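Local coordinates for protein uncharacterized metal-dependent hydrolase (Pyrococcus furiosus, PDB 3ICJ) that binds two zinc ions through an amidohydrolase-type site and probably hydrolyses carbon-nitrogen bonds other than peptide bonds, its substrate being unknown, at residues K218-Y223 / E246-A251; G240-G245 / F266-P271; A251-E256 / R288-W293. All blocks are in the same frame, centred on the assembly; numbering follows the deposited sequence. Where two conformers were deposited one is given.

Overall arrangement
All three contacts involve helix 246-257 or the strands around it. Contact 2 lies deepest, its centre about 10 Å from that of the chain, where strands 236-244 and 264-269 pair beside the zinc site. The centres of contacts 1 and 3 lie about 17 Å from it, contact 1 between two helices and contact 3 between helix and strand. Their segments share A251, which packs only in contact 1: the first half of the helix meets helix 217-233, the second half strand 290-294. Contact 1 is buried and apolar, contact 2 rests on backbone hydrogen bonds between strands, and contact 3, partly open to solvent, adds a glutamate gripping backbone amides to an apolar patch.

Contact 1. Residues K218-Y223 / E246-A251; sequences KDYKHY and EKALKA
The ring of Y220 lies against the first turn of helix 246-257, one face turned to the backbone and CB of K247 and A248. The K247 side chain crosses it at about a right angle: its CB stands over the face, 4.2 Å from the centroid of the Y220 ring and 28° off the normal, a CH-pi contact. Nearer the rim of the same face is A248 N, 3.9 Å above the plane. Over the CD2 side of this face lies A248 CA, 3.8 Å from Y220 CD2, so the ring spans two consecutive residues. A251, one turn further on, points its methyl between the helices, with A251 CB 3.7 Å from Y220 CB and equally close to CG of K221. The small alanines let the helix axes approach to 8.3 Å at a crossing angle of -69°.

Both lysines give the contact only their first carbons. K247 has CG anti to its carbonyl carbon (chi1 -74°) and runs on extended, away from the ring, taking NZ to the carbonyl oxygens of E212 and L215. The K221 chain bends at chi3 and carries its ammonium to E254 and E258. Y220 OH is likewise hydrogen-bonded beyond the pair, to N211 O. The interface between these two outer helices is therefore held by dispersion and shape, while its polar groups tie each helix to other parts of the fold.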
loop_
_atom_site.group_PDB
_atom_site.type_symbol
_atom_site.label_atom_id
_atom_site.label_comp_id
_atom_site.label_asym_id
_atom_site.label_seq_id
_atom_site.Cartn_x
_atom_site.Cartn_y
_atom_site.Cartn_z
ATOM N N LYS A 218 7.384 -0.840 -20.266
ATOM C CA LYS A 218 8.354 0.229 -19.972
ATOM C C LYS A 218 7.777 1.341 -19.081
ATOM O O LYS A 218 8.442 1.787 -18.139
ATOM C CB LYS A 218 8.891 0.856 -21.266
ATOM C CG LYS A 218 10.174 0.260 -21.821
ATOM C CD LYS A 218 10.525 0.871 -23.189
ATOM C CE LYS A 218 10.811 2.382 -23.132
ATOM N NZ LYS A 218 12.235 2.683 -22.803
ATOM N N ASP A 219 6.548 1.783 -19.371
ATOM C CA ASP A 219 5.865 2.769 -18.508
ATOM C C ASP A 219 5.764 2.233 -17.075
ATOM O O ASP A 219 6.053 2.962 -16.119
ATOM C CB ASP A 219 4.452 3.081 -18.982
ATOM C CG ASP A 219 4.395 3.772 -20.326
ATOM O OD1 ASP A 219 5.299 4.560 -20.666
ATOM O OD2 ASP A 219 3.390 3.547 -21.030
ATOM N N TYR A 220 5.388 0.964 -16.923
ATOM C CA TYR A 220 5.276 0.373 -15.577
ATOM C C TYR A 220 6.598 0.251 -14.839
ATOM O O TYR A 220 6.632 0.490 -13.629
ATOM C CB TYR A 220 4.579 -0.987 -15.580
ATOM C CG TYR A 220 3.081 -0.888 -15.546
ATOM C CD1 TYR A 220 2.353 -0.701 -16.716
ATOM C CD2 TYR A 220 2.388 -0.959 -14.342
ATOM C CE1 TYR A 220 0.964 -0.603 -16.698
ATOM C CE2 TYR A 220 0.981 -0.866 -14.307
ATOM C CZ TYR A 220 0.282 -0.689 -15.499
ATOM O OH TYR A 220 -1.093 -0.588 -15.497
ATOM N N LYS A 221 7.676 -0.056 -15.568
ATOM C CA LYS A 221 9.028 -0.117 -14.977
ATOM C C LYS A 221 9.406 1.235 -14.399
ATOM O O LYS A 221 9.944 1.323 -13.300
ATOM C CB LYS A 221 10.065 -0.527 -16.029
ATOM C CG LYS A 221 10.023 -1.998 -16.443
ATOM C CD LYS A 221 11.030 -2.267 -17.548
ATOM C CE LYS A 221 12.442 -2.318 -16.985
ATOM N NZ LYS A 221 13.470 -2.308 -18.070
ATOM N N HIS A 222 9.117 2.278 -15.167
ATOM C CA HIS A 222 9.385 3.649 -14.772
ATOM C C HIS A 222 8.584 4.059 -13.520
ATOM O O HIS A 222 9.148 4.617 -12.578
ATOM C CB HIS A 222 9.112 4.591 -15.942
ATOM C CG HIS A 222 9.687 5.957 -15.743
ATOM N ND1 HIS A 222 9.049 6.931 -15.007
ATOM C CD2 HIS A 222 10.854 6.502 -16.159
ATOM C CE1 HIS A 222 9.791 8.023 -14.991
ATOM N NE2 HIS A 222 10.891 7.789 -15.682
ATOM N N TYR A 223 7.285 3.769 -13.514
ATOM C CA TYR A 223 6.430 4.014 -12.333
ATOM C C TYR A 223 6.952 3.321 -11.092
ATOM O O TYR A 223 7.060 3.927 -10.022
ATOM C CB TYR A 223 4.969 3.584 -12.604
ATOM C CG TYR A 223 4.288 4.432 -13.680
ATOM C CD1 TYR A 223 4.599 5.786 -13.816
ATOM C CD2 TYR A 223 3.346 3.886 -14.552
ATOM C CE1 TYR A 223 3.994 6.577 -14.783
ATOM C CE2 TYR A 223 2.731 4.679 -15.532
ATOM C CZ TYR A 223 3.067 6.019 -15.636
ATOM O OH TYR A 223 2.482 6.822 -16.580
ATOM N N GLU A 246 -1.071 -7.900 -15.054
ATOM C CA GLU A 246 -0.204 -8.474 -16.090
ATOM C C GLU A 246 1.040 -7.635 -16.372
ATOM O O GLU A 246 2.157 -8.161 -16.291
ATOM C CB GLU A 246 -0.964 -8.717 -17.409
ATOM C CG GLU A 246 -2.107 -9.724 -17.329
ATOM C CD GLU A 246 -1.753 -11.119 -17.859
ATOM O OE1 GLU A 246 -0.646 -11.307 -18.412
ATOM O OE2 GLU A 246 -2.605 -12.031 -17.726
ATOM N N LYS A 247 0.852 -6.355 -16.707
ATOM C CA LYS A 247 1.972 -5.483 -17.081
ATOM C C LYS A 247 2.897 -5.097 -15.921
ATOM O O LYS A 247 4.112 -5.004 -16.118
ATOM C CB LYS A 247 1.484 -4.239 -17.846
ATOM C CG LYS A 247 1.055 -4.576 -19.275
ATOM C CD LYS A 247 0.454 -3.387 -20.010
ATOM C CE LYS A 247 0.172 -3.786 -21.451
ATOM N NZ LYS A 247 -0.624 -2.763 -22.203
ATOM N N ALA A 248 2.324 -4.872 -14.739
ATOM C CA ALA A 248 3.129 -4.645 -13.533
ATOM C C ALA A 248 4.034 -5.830 -13.185
ATOM O O ALA A 248 5.187 -5.606 -12.870
ATOM C CB ALA A 248 2.273 -4.263 -12.350
ATOM N N LEU A 249 3.507 -7.061 -13.247
ATOM C CA LEU A 249 4.323 -8.285 -13.124
ATOM C C LEU A 249 5.422 -8.389 -14.184
ATOM O O LEU A 249 6.572 -8.647 -13.836
ATOM C CB LEU A 249 3.464 -9.565 -13.103
ATOM C CG LEU A 249 4.226 -10.887 -12.852
ATOM C CD1 LEU A 249 4.900 -10.885 -11.478
ATOM C CD2 LEU A 249 3.295 -12.066 -12.943
ATOM N N LYS A 250 5.080 -8.174 -15.460
ATOM C CA LYS A 250 6.087 -8.181 -16.529
ATOM C C LYS A 250 7.197 -7.173 -16.232
ATOM O O LYS A 250 8.371 -7.471 -16.442
ATOM C CB LYS A 250 5.474 -7.870 -17.903
ATOM C CG LYS A 250 4.679 -8.981 -18.573
ATOM C CD LYS A 250 4.406 -8.585 -20.030
ATOM C CE LYS A 250 3.603 -9.644 -20.799
ATOM N NZ LYS A 250 2.486 -10.153 -19.952
ATOM N N ALA A 251 6.826 -6.000 -15.700
ATOM C CA ALA A 251 7.806 -4.985 -15.294
ATOM C C ALA A 251 8.679 -5.413 -14.110
ATOM O O ALA A 251 9.871 -5.127 -14.092
ATOM C CB ALA A 251 7.099 -3.648 -14.966
#

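Contact 2. Residues G240-G245 / F266-P271; sequences GFMSVG and FAYLSP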
loop_
_atom_site.group_PDB
_atom_site.type_symbol
_atom_site.label_atom_id
_atom_site.label_comp_id
_atom_site.label_asym_id
_atom_site.label_seq_id
_atom_site.Cartn_x
_atom_site.Cartn_y
_atom_site.Cartn_z
ATOM N N GLY A 240 4.503 -4.824 0.752
ATOM C CA GLY A 240 3.543 -5.757 0.185
ATOM C C GLY A 240 2.935 -5.007 -0.971
ATOM O O GLY A 240 2.269 -3.979 -0.770
ATOM N N PHE A 241 3.208 -5.467 -2.190
ATOM C CA PHE A 241 2.666 -4.828 -3.395
ATOM C C PHE A 241 1.365 -5.548 -3.783
ATOM O O PHE A 241 1.394 -6.702 -4.249
ATOM C CB PHE A 241 3.755 -4.873 -4.484
ATOM C CG PHE A 241 3.394 -4.217 -5.818
ATOM C CD1 PHE A 241 2.191 -3.522 -6.031
ATOM C CD2 PHE A 241 4.315 -4.271 -6.852
ATOM C CE1 PHE A 241 1.904 -2.933 -7.271
ATOM C CE2 PHE A 241 4.056 -3.684 -8.107
ATOM C CZ PHE A 241 2.843 -2.996 -8.312
ATOM N N MET A 242 0.226 -4.869 -3.590
ATOM C CA MET A 242 -1.101 -5.480 -3.772
ATOM C C MET A 242 -1.615 -5.220 -5.174
ATOM O O MET A 242 -1.266 -4.214 -5.760
ATOM C CB MET A 242 -2.136 -4.896 -2.795
ATOM C CG MET A 242 -1.934 -5.207 -1.313
ATOM S SD MET A 242 -1.935 -6.935 -0.799
ATOM C CE MET A 242 -0.199 -6.863 -0.424
ATOM N N SER A 243 -2.465 -6.120 -5.677
ATOM C CA SER A 243 -3.107 -5.995 -7.003
ATOM C C SER A 243 -2.115 -5.839 -8.161
ATOM O O SER A 243 -2.217 -4.903 -8.953
ATOM C CB SER A 243 -4.125 -4.843 -7.006
ATOM O OG SER A 243 -5.106 -5.037 -6.007
ATOM N N VAL A 244 -1.133 -6.734 -8.232
ATOM C CA VAL A 244 -0.173 -6.729 -9.333
ATOM C C VAL A 244 -0.862 -7.390 -10.553
ATOM O O VAL A 244 -1.191 -8.586 -10.513
ATOM C CB VAL A 244 1.156 -7.476 -8.949
ATOM C CG1 VAL A 244 2.148 -7.444 -10.092
ATOM C CG2 VAL A 244 1.792 -6.898 -7.671
ATOM N N GLY A 245 -1.115 -6.595 -11.598
ATOM C CA GLY A 245 -1.695 -7.082 -12.854
ATOM C C GLY A 245 -0.639 -7.561 -13.839
ATOM O O GLY A 245 0.547 -7.606 -13.508
ATOM N N PHE A 266 7.049 -7.909 -2.137
ATOM C CA PHE A 266 6.254 -9.121 -1.984
ATOM C C PHE A 266 4.971 -8.927 -2.792
ATOM O O PHE A 266 4.074 -8.199 -2.379
ATOM C CB PHE A 266 5.976 -9.429 -0.504
ATOM C CG PHE A 266 7.217 -9.729 0.294
ATOM C CD1 PHE A 266 7.621 -11.053 0.522
ATOM C CD2 PHE A 266 7.982 -8.693 0.817
ATOM C CE1 PHE A 266 8.785 -11.341 1.262
ATOM C CE2 PHE A 266 9.164 -8.957 1.533
ATOM C CZ PHE A 266 9.563 -10.279 1.770
ATOM N N ALA A 267 4.914 -9.556 -3.961
ATOM C CA ALA A 267 3.871 -9.263 -4.944
ATOM C C ALA A 267 2.629 -10.100 -4.690
ATOM O O ALA A 267 2.717 -11.324 -4.581
ATOM C CB ALA A 267 4.414 -9.497 -6.374
ATOM N N TYR A 268 1.487 -9.435 -4.545
ATOM C CA TYR A 268 0.202 -10.131 -4.391
ATOM C C TYR A 268 -0.564 -9.874 -5.681
ATOM O O TYR A 268 -1.041 -8.762 -5.922
ATOM C CB TYR A 268 -0.580 -9.628 -3.170
ATOM C CG TYR A 268 -0.104 -10.236 -1.858
ATOM C CD1 TYR A 268 1.156 -9.932 -1.341
ATOM C CD2 TYR A 268 -0.907 -11.119 -1.149
ATOM C CE1 TYR A 268 1.605 -10.475 -0.142
ATOM C CE2 TYR A 268 -0.467 -11.695 0.062
ATOM C CZ TYR A 268 0.793 -11.361 0.554
ATOM O OH TYR A 268 1.245 -11.910 1.719
ATOM N N LEU A 269 -0.660 -10.915 -6.501
ATOM C CA LEU A 269 -1.110 -10.798 -7.895
ATOM C C LEU A 269 -2.619 -10.696 -8.006
ATOM O O LEU A 269 -3.335 -11.227 -7.160
ATOM C CB LEU A 269 -0.643 -12.026 -8.702
ATOM C CG LEU A 269 0.833 -12.457 -8.703
ATOM C CD1 LEU A 269 1.129 -13.496 -9.788
ATOM C CD2 LEU A 269 1.714 -11.278 -8.879
ATOM N N SER A 270 -3.112 -10.019 -9.047
ATOM C CA SER A 270 -4.527 -10.125 -9.389
ATOM C C SER A 270 -4.841 -11.574 -9.834
ATOM O O SER A 270 -3.975 -12.251 -10.434
ATOM C CB SER A 270 -4.918 -9.099 -10.461
ATOM O OG SER A 270 -4.665 -9.582 -11.761
ATOM N N PRO A 271 -6.074 -12.079 -9.513
ATOM C CA PRO A 271 -6.466 -13.474 -9.785
ATOM C C PRO A 271 -6.499 -13.882 -11.266
ATOM O O PRO A 271 -6.450 -15.073 -11.563
ATOM C CB PRO A 271 -7.883 -13.584 -9.163
ATOM C CG PRO A 271 -8.366 -12.156 -9.012
ATOM C CD PRO A 271 -7.117 -11.386 -8.713
#
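Backbone hydrogen bonds join G240-G245 to F266-P271 as parallel neighbours. F241 sits between two of them: its N donates to F266 O at 2.9 Å from above the carbonyl plane, and its O receives Y268 N at 2.8 Å in a nearly straight bond of 170°. Beyond M242 the first chain turns a corner at S243, where phi and psi are both positive, yet pairing resumes at once. V244 N reaches Y268 O at 3.1 Å, and V244 O accepts S270 N at 2.8 Å. A longer CA-H...O contact from L269 joins that last bond on the V244 oxygen.

These are successive strands of a beta-alpha-beta unit, 236-244 and 264-269 linked by helix 246-257, within the metal-dependent beta/alpha barrel of the amidohydrolase family. G245 takes the N-cap position of that helix directly after the strand.

Apolar contacts divide between the two faces of the sheet. On the face shared by F241, A267 and L269, V244 sends CG2 to 3.9 Å from A267 CB and also over the centre of the F241 ring, while its CB meets CD2 of L269 at 3.8 Å; L249 and L252 of the helix cover this side.

The Met-aromatic contact lies on the other face. M242 and Y268 run side by side in the same direction, and M242, bent at chi2 and again at chi3, brings SD obliquely to 4.5 Å from the centroid of the Y268 ring and CE to 3.5 Å from Y268 CD1. Y268 OH is hydrogen-bonded to D344 OD2, and M242 also packs close to the zinc ligands H101 and H103.

Contact 3. Residues A251-E256 / R288-W293; sequences ALFELE and RRLRIW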
loop_
_atom_site.group_PDB
_atom_site.type_symbol
_atom_site.label_atom_id
_atom_site.label_comp_id
_atom_site.label_asym_id
_atom_site.label_seq_id
_atom_site.Cartn_x
_atom_site.Cartn_y
_atom_site.Cartn_z
ATOM N N ALA A 251 6.826 -6.000 -15.700
ATOM C CA ALA A 251 7.806 -4.985 -15.294
ATOM C C ALA A 251 8.679 -5.413 -14.110
ATOM O O ALA A 251 9.871 -5.127 -14.092
ATOM C CB ALA A 251 7.099 -3.648 -14.966
ATOM N N LEU A 252 8.075 -6.058 -13.111
ATOM C CA LEU A 252 8.815 -6.525 -11.943
ATOM C C LEU A 252 9.836 -7.631 -12.267
ATOM O O LEU A 252 10.956 -7.581 -11.754
ATOM C CB LEU A 252 7.849 -7.009 -10.835
ATOM C CG LEU A 252 7.045 -5.951 -10.048
ATOM C CD1 LEU A 252 6.010 -6.635 -9.191
ATOM C CD2 LEU A 252 7.944 -5.068 -9.147
ATOM N N PHE A 253 9.467 -8.610 -13.102
ATOM C CA PHE A 253 10.424 -9.667 -13.529
ATOM C C PHE A 253 11.594 -9.007 -14.262
ATOM O O PHE A 253 12.755 -9.382 -14.071
ATOM C CB PHE A 253 9.783 -10.671 -14.492
ATOM C CG PHE A 253 8.903 -11.715 -13.835
ATOM C CD1 PHE A 253 9.324 -12.422 -12.713
ATOM C CD2 PHE A 253 7.678 -12.046 -14.396
ATOM C CE1 PHE A 253 8.502 -13.413 -12.138
ATOM C CE2 PHE A 253 6.867 -13.027 -13.832
ATOM C CZ PHE A 253 7.276 -13.712 -12.703
ATOM N N GLU A 254 11.285 -8.026 -15.099
ATOM C CA GLU A 254 12.349 -7.334 -15.868
ATOM C C GLU A 254 13.296 -6.521 -14.967
ATOM O O GLU A 254 14.531 -6.644 -15.063
ATOM C CB GLU A 254 11.751 -6.477 -16.983
ATOM C CG GLU A 254 12.782 -5.963 -17.988
ATOM C CD GLU A 254 12.164 -5.468 -19.283
ATOM O OE1 GLU A 254 12.612 -4.412 -19.792
ATOM O OE2 GLU A 254 11.259 -6.143 -19.811
ATOM N N LEU A 255 12.726 -5.724 -14.065
ATOM C CA LEU A 255 13.527 -4.987 -13.089
ATOM C C LEU A 255 14.414 -5.895 -12.220
ATOM O O LEU A 255 15.600 -5.578 -12.016
ATOM C CB LEU A 255 12.645 -4.066 -12.217
ATOM C CG LEU A 255 12.000 -2.853 -12.904
ATOM C CD1 LEU A 255 10.862 -2.240 -12.039
ATOM C CD2 LEU A 255 13.018 -1.791 -13.304
ATOM N N GLU A 256 13.850 -7.008 -11.746
ATOM C CA GLU A 256 14.567 -8.038 -10.979
ATOM C C GLU A 256 15.793 -8.596 -11.721
ATOM O O GLU A 256 16.909 -8.485 -11.208
ATOM C CB GLU A 256 13.612 -9.153 -10.525
ATOM C CG GLU A 256 14.272 -10.505 -10.119
ATOM C CD GLU A 256 14.716 -10.614 -8.651
ATOM O OE1 GLU A 256 14.454 -9.707 -7.827
ATOM O OE2 GLU A 256 15.341 -11.646 -8.316
ATOM N N ARG A 288 15.921 -12.476 -5.467
ATOM C CA ARG A 288 16.791 -11.639 -4.616
ATOM C C ARG A 288 16.023 -10.466 -3.998
ATOM O O ARG A 288 16.190 -10.173 -2.822
ATOM C CB ARG A 288 18.026 -11.086 -5.375
ATOM C CG ARG A 288 18.606 -11.913 -6.536
ATOM C CD ARG A 288 19.231 -13.281 -6.180
ATOM N NE ARG A 288 19.583 -13.488 -4.770
ATOM C CZ ARG A 288 19.053 -14.445 -4.010
ATOM N NH1 ARG A 288 18.164 -15.278 -4.533
ATOM N NH2 ARG A 288 19.412 -14.576 -2.740
ATOM N N ARG A 289 15.196 -9.802 -4.810
ATOM C CA ARG A 289 14.296 -8.746 -4.322
ATOM C C ARG A 289 12.797 -9.039 -4.525
ATOM O O ARG A 289 12.000 -8.809 -3.613
ATOM C CB ARG A 289 14.644 -7.405 -4.947
ATOM C CG ARG A 289 16.031 -6.851 -4.506
ATOM C CD ARG A 289 16.052 -6.662 -2.973
ATOM N NE ARG A 289 17.169 -5.827 -2.570
ATOM C CZ ARG A 289 17.335 -5.280 -1.370
ATOM N NH1 ARG A 289 16.461 -5.494 -0.393
ATOM N NH2 ARG A 289 18.400 -4.509 -1.157
ATOM N N LEU A 290 12.434 -9.547 -5.711
ATOM C CA LEU A 290 11.043 -9.856 -6.054
ATOM C C LEU A 290 10.643 -11.194 -5.473
ATOM O O LEU A 290 11.356 -12.193 -5.652
ATOM C CB LEU A 290 10.840 -9.875 -7.581
ATOM C CG LEU A 290 9.477 -10.327 -8.133
ATOM C CD1 LEU A 290 8.340 -9.348 -7.747
ATOM C CD2 LEU A 290 9.522 -10.516 -9.661
ATOM N N ARG A 291 9.520 -11.195 -4.762
ATOM C CA ARG A 291 8.877 -12.416 -4.316
ATOM C C ARG A 291 7.492 -12.516 -4.975
ATOM O O ARG A 291 6.704 -11.567 -4.915
ATOM C CB ARG A 291 8.680 -12.411 -2.806
ATOM C CG ARG A 291 9.903 -12.730 -1.958
ATOM C CD ARG A 291 10.839 -11.552 -1.814
ATOM N NE ARG A 291 11.677 -11.670 -0.614
ATOM C CZ ARG A 291 12.634 -10.812 -0.284
ATOM N NH1 ARG A 291 13.325 -10.974 0.843
ATOM N NH2 ARG A 291 12.901 -9.788 -1.077
ATOM N N ILE A 292 7.215 -13.658 -5.600
ATOM C CA ILE A 292 5.865 -13.991 -6.071
ATOM C C ILE A 292 5.220 -14.631 -4.847
ATOM O O ILE A 292 5.617 -15.727 -4.465
ATOM C CB ILE A 292 5.882 -14.996 -7.269
ATOM C CG1 ILE A 292 6.837 -14.537 -8.383
ATOM C CG2 ILE A 292 4.469 -15.207 -7.846
ATOM C CD1 ILE A 292 6.480 -13.188 -9.017
ATOM N N TRP A 293 4.282 -13.938 -4.201
ATOM C CA TRP A 293 3.915 -14.303 -2.808
ATOM C C TRP A 293 2.457 -14.648 -2.581
ATOM O O TRP A 293 2.128 -15.454 -1.699
ATOM C CB TRP A 293 4.281 -13.152 -1.879
ATOM C CG TRP A 293 4.969 -13.538 -0.597
ATOM C CD1 TRP A 293 4.616 -13.147 0.667
ATOM C CD2 TRP A 293 6.143 -14.352 -0.454
ATOM N NE1 TRP A 293 5.490 -13.677 1.585
ATOM C CE2 TRP A 293 6.443 -14.410 0.926
ATOM C CE3 TRP A 293 6.974 -15.039 -1.360
ATOM C CZ2 TRP A 293 7.549 -15.114 1.427
ATOM C CZ3 TRP A 293 8.075 -15.749 -0.855
ATOM C CH2 TRP A 293 8.353 -15.767 0.521
#
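E256, near the end of helix 246-257, reaches across to the backbone where the chain enters strand 290-294. Its CB lies 4.1 Å from CB of L290, a loose apolar touch. CG stands anti to the backbone N (chi1 161°), and a bend at chi2 (87°) then brings the carboxylate up to three successive amides. At the tip, OE2 takes R288 N at 3.0 Å through its syn lone pair. OE1 accepts two donors: R289 N at 3.1 Å, also on the syn side, and L290 N at 2.9 Å from above the carboxylate plane. The L290 bond is the straightest of the three, at 169°. Three N-H groups thus grip one carboxylate and restrict its rotation, and they would be expected to stabilise its negative charge. The R288 guanidinium leads away from it, and R289 directs its own to E493 and N264.

Next to this polar end, L290 packs into the helix with its two methyls divided between neighbours. Its CD1 meets CD1 of L252 at 3.9 Å, the two side chains crossing at about a right angle, and its CD2 approaches CD1 of F253 at 3.6 Å. F253 crosses L290 obliquely and I292 at about a right angle; its CE1 meets CD1 of I292 at 3.7 Å. L252 continues inward to V265, F241 and V244.

Strand 290-294 pairs in parallel with strand 264-269, so the helix covers the strand following its own beta-alpha-beta unit as well. Such a layer of helices packed outside parallel strands is typical of the beta/alpha barrel of amidohydrolases.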